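Local coordinates for hydrogen peroxide-inducible genes activator (PDB 6G4R), which probably acts as a LysR-type transcriptional regulator of the OxyR kind, binding DNA and controlling peroxide-defence genes in response to hydrogen peroxide, at residues C[197-202]-C[228-233]. The protein carries 1 engineered substitution. Residues are numbered along the deposited sequence; the frame is centred on the assembly and turned at random.
Sequences DLLLLD and AVTRAS. With PEO (hydrogen peroxide), chain I.
Leu-199 and Thr-230 meet at one end of this contact, which joins two loops flanking helix 206-216 in the LysR substrate-binding domain, whose fold is of the periplasmic-binding-protein type. Leu-199 CD2 lies 3.8 Å from Thr-230 CG2. With its CG2 anti to the backbone N (OG1 chi1 -59°), the threonine offers a methyl that suits the leucine side, and both side chains also touch Leu-241 of helix 235-243.

Further along, Leu-201 lays CD2 3.4 Å from the backbone C of Ser-233, while its other neighbours include Leu-207 of helix 206-216. The small side chain of Ala-232 fits against Thr-237 and Val-238 of helix 235-243. The aliphatic parts of Asp-202 and Arg-231 pack alongside: Asp-202 CB lies 3.7 Å from Arg-231 CG. Their charged ends do not touch; the carboxylate instead uses OD1 to hydrogen-bond His-205.

Polar links between the loops are slight. Asp-202 N gives a weak, bent hydrogen bond to Ala-232 O (3.3 Å, 135°), and the same oxygen receives a CA-H contact from Leu-201.

A hydrogen peroxide, probably from the crystallisation liquor, takes a nearly straight hydrogen bond from Leu-201 N to its O1, at 3.1 Å.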
loop_
_atom_site.group_PDB
_atom_site.type_symbol
_atom_site.label_atom_id
_atom_site.label_comp_id
_atom_site.label_asym_id
_atom_site.label_seq_id
_atom_site.Cartn_x
_atom_site.Cartn_y
_atom_site.Cartn_z
ATOM N N ASP C 197 27.015 5.040 -3.533
ATOM C CA ASP C 197 25.805 5.033 -4.354
ATOM C C ASP C 197 24.851 4.036 -3.700
ATOM O O ASP C 197 24.839 2.851 -4.037
ATOM C CB ASP C 197 26.113 4.671 -5.805
ATOM C CG ASP C 197 26.952 5.725 -6.506
ATOM O OD1 ASP C 197 27.449 6.644 -5.822
ATOM O OD2 ASP C 197 27.111 5.637 -7.742
ATOM N N LEU C 198 24.051 4.529 -2.760
ATOM C CA LEU C 198 23.269 3.655 -1.897
ATOM C C LEU C 198 22.132 2.993 -2.666
ATOM O O LEU C 198 21.457 3.626 -3.483
ATOM C CB LEU C 198 22.718 4.444 -0.711
ATOM C CG LEU C 198 23.773 5.041 0.225
ATOM C CD1 LEU C 198 23.140 6.017 1.200
ATOM C CD2 LEU C 198 24.517 3.940 0.968
ATOM N N LEU C 199 21.921 1.707 -2.391
ATOM C CA LEU C 199 20.791 0.942 -2.908
ATOM C C LEU C 199 19.799 0.718 -1.774
ATOM O O LEU C 199 20.106 0.029 -0.795
ATOM C CB LEU C 199 21.251 -0.384 -3.508
ATOM C CG LEU C 199 22.152 -0.275 -4.740
ATOM C CD1 LEU C 199 22.804 -1.613 -5.052
ATOM C CD2 LEU C 199 21.358 0.232 -5.935
ATOM N N LEU C 200 18.618 1.307 -1.911
ATOM C CA LEU C 200 17.607 1.349 -0.870
ATOM C C LEU C 200 16.405 0.494 -1.248
ATOM O O LEU C 200 16.122 0.265 -2.427
ATOM C CB LEU C 200 17.137 2.782 -0.589
ATOM C CG LEU C 200 18.163 3.865 -0.239
ATOM C CD1 LEU C 200 19.224 3.325 0.711
ATOM C CD2 LEU C 200 18.794 4.484 -1.484
ATOM N N LEU C 201 15.706 0.022 -0.222
ATOM C CA LEU C 201 14.421 -0.620 -0.421
ATOM C C LEU C 201 13.383 0.448 -0.754
ATOM O O LEU C 201 13.577 1.637 -0.484
ATOM C CB LEU C 201 14.017 -1.403 0.828
ATOM C CG LEU C 201 14.843 -2.654 1.142
ATOM C CD1 LEU C 201 14.677 -3.057 2.601
ATOM C CD2 LEU C 201 14.472 -3.805 0.226
ATOM N N ASP C 202 12.289 0.024 -1.381
ATOM C CA ASP C 202 11.298 0.963 -1.900
ATOM C C ASP C 202 10.601 1.705 -0.756
ATOM O O ASP C 202 10.991 1.629 0.411
ATOM C CB ASP C 202 10.291 0.245 -2.797
ATOM C CG ASP C 202 9.533 -0.863 -2.077
ATOM O OD1 ASP C 202 9.804 -1.112 -0.884
ATOM O OD2 ASP C 202 8.644 -1.477 -2.708
ATOM N N ALA C 228 18.297 5.995 -7.702
ATOM C CA ALA C 228 16.973 6.599 -7.804
ATOM C C ALA C 228 16.028 5.708 -8.603
ATOM O O ALA C 228 14.870 5.524 -8.230
ATOM C CB ALA C 228 17.065 7.978 -8.438
ATOM N N VAL C 229 16.531 5.154 -9.704
ATOM C CA VAL C 229 15.721 4.287 -10.552
ATOM C C VAL C 229 15.780 2.838 -10.081
ATOM O O VAL C 229 14.755 2.152 -10.046
ATOM C CB VAL C 229 16.161 4.434 -12.025
ATOM C CG1 VAL C 229 17.676 4.355 -12.143
ATOM C CG2 VAL C 229 15.489 3.382 -12.896
ATOM N N THR C 230 16.968 2.351 -9.719
ATOM C CA THR C 230 17.098 0.993 -9.206
ATOM C C THR C 230 16.314 0.861 -7.908
ATOM O O THR C 230 16.422 1.708 -7.016
ATOM C CB THR C 230 18.570 0.649 -8.977
ATOM O OG1 THR C 230 19.289 0.771 -10.210
ATOM C CG2 THR C 230 18.711 -0.774 -8.453
ATOM N N ARG C 231 15.520 -0.201 -7.800
ATOM C CA ARG C 231 14.608 -0.326 -6.667
ATOM C C ARG C 231 14.256 -1.789 -6.449
ATOM O O ARG C 231 13.747 -2.451 -7.360
ATOM C CB ARG C 231 13.374 0.546 -6.924
ATOM C CG ARG C 231 12.390 0.704 -5.791
ATOM C CD ARG C 231 11.575 1.983 -6.001
ATOM N NE ARG C 231 11.137 2.196 -7.381
ATOM C CZ ARG C 231 10.053 1.664 -7.932
ATOM N NH1 ARG C 231 9.263 0.870 -7.223
ATOM N NH2 ARG C 231 9.756 1.935 -9.197
ATOM N N ALA C 232 14.533 -2.286 -5.245
ATOM C CA ALA C 232 14.278 -3.663 -4.855
ATOM C C ALA C 232 13.328 -3.711 -3.665
ATOM O O ALA C 232 13.152 -2.726 -2.942
ATOM C CB ALA C 232 15.583 -4.394 -4.511
ATOM N N SER C 233 12.713 -4.878 -3.467
ATOM C CA SER C 233 11.768 -5.080 -2.379
ATOM C C SER C 233 12.299 -5.970 -1.263
ATOM O O SER C 233 11.647 -6.074 -0.219
ATOM C CB SER C 233 10.460 -5.680 -2.917
ATOM O OG SER C 233 10.637 -7.034 -3.293
HETATM O O1 PEO I . 17.383 0.209 2.372
HETATM O O2 PEO I . 18.585 -0.521 2.451
#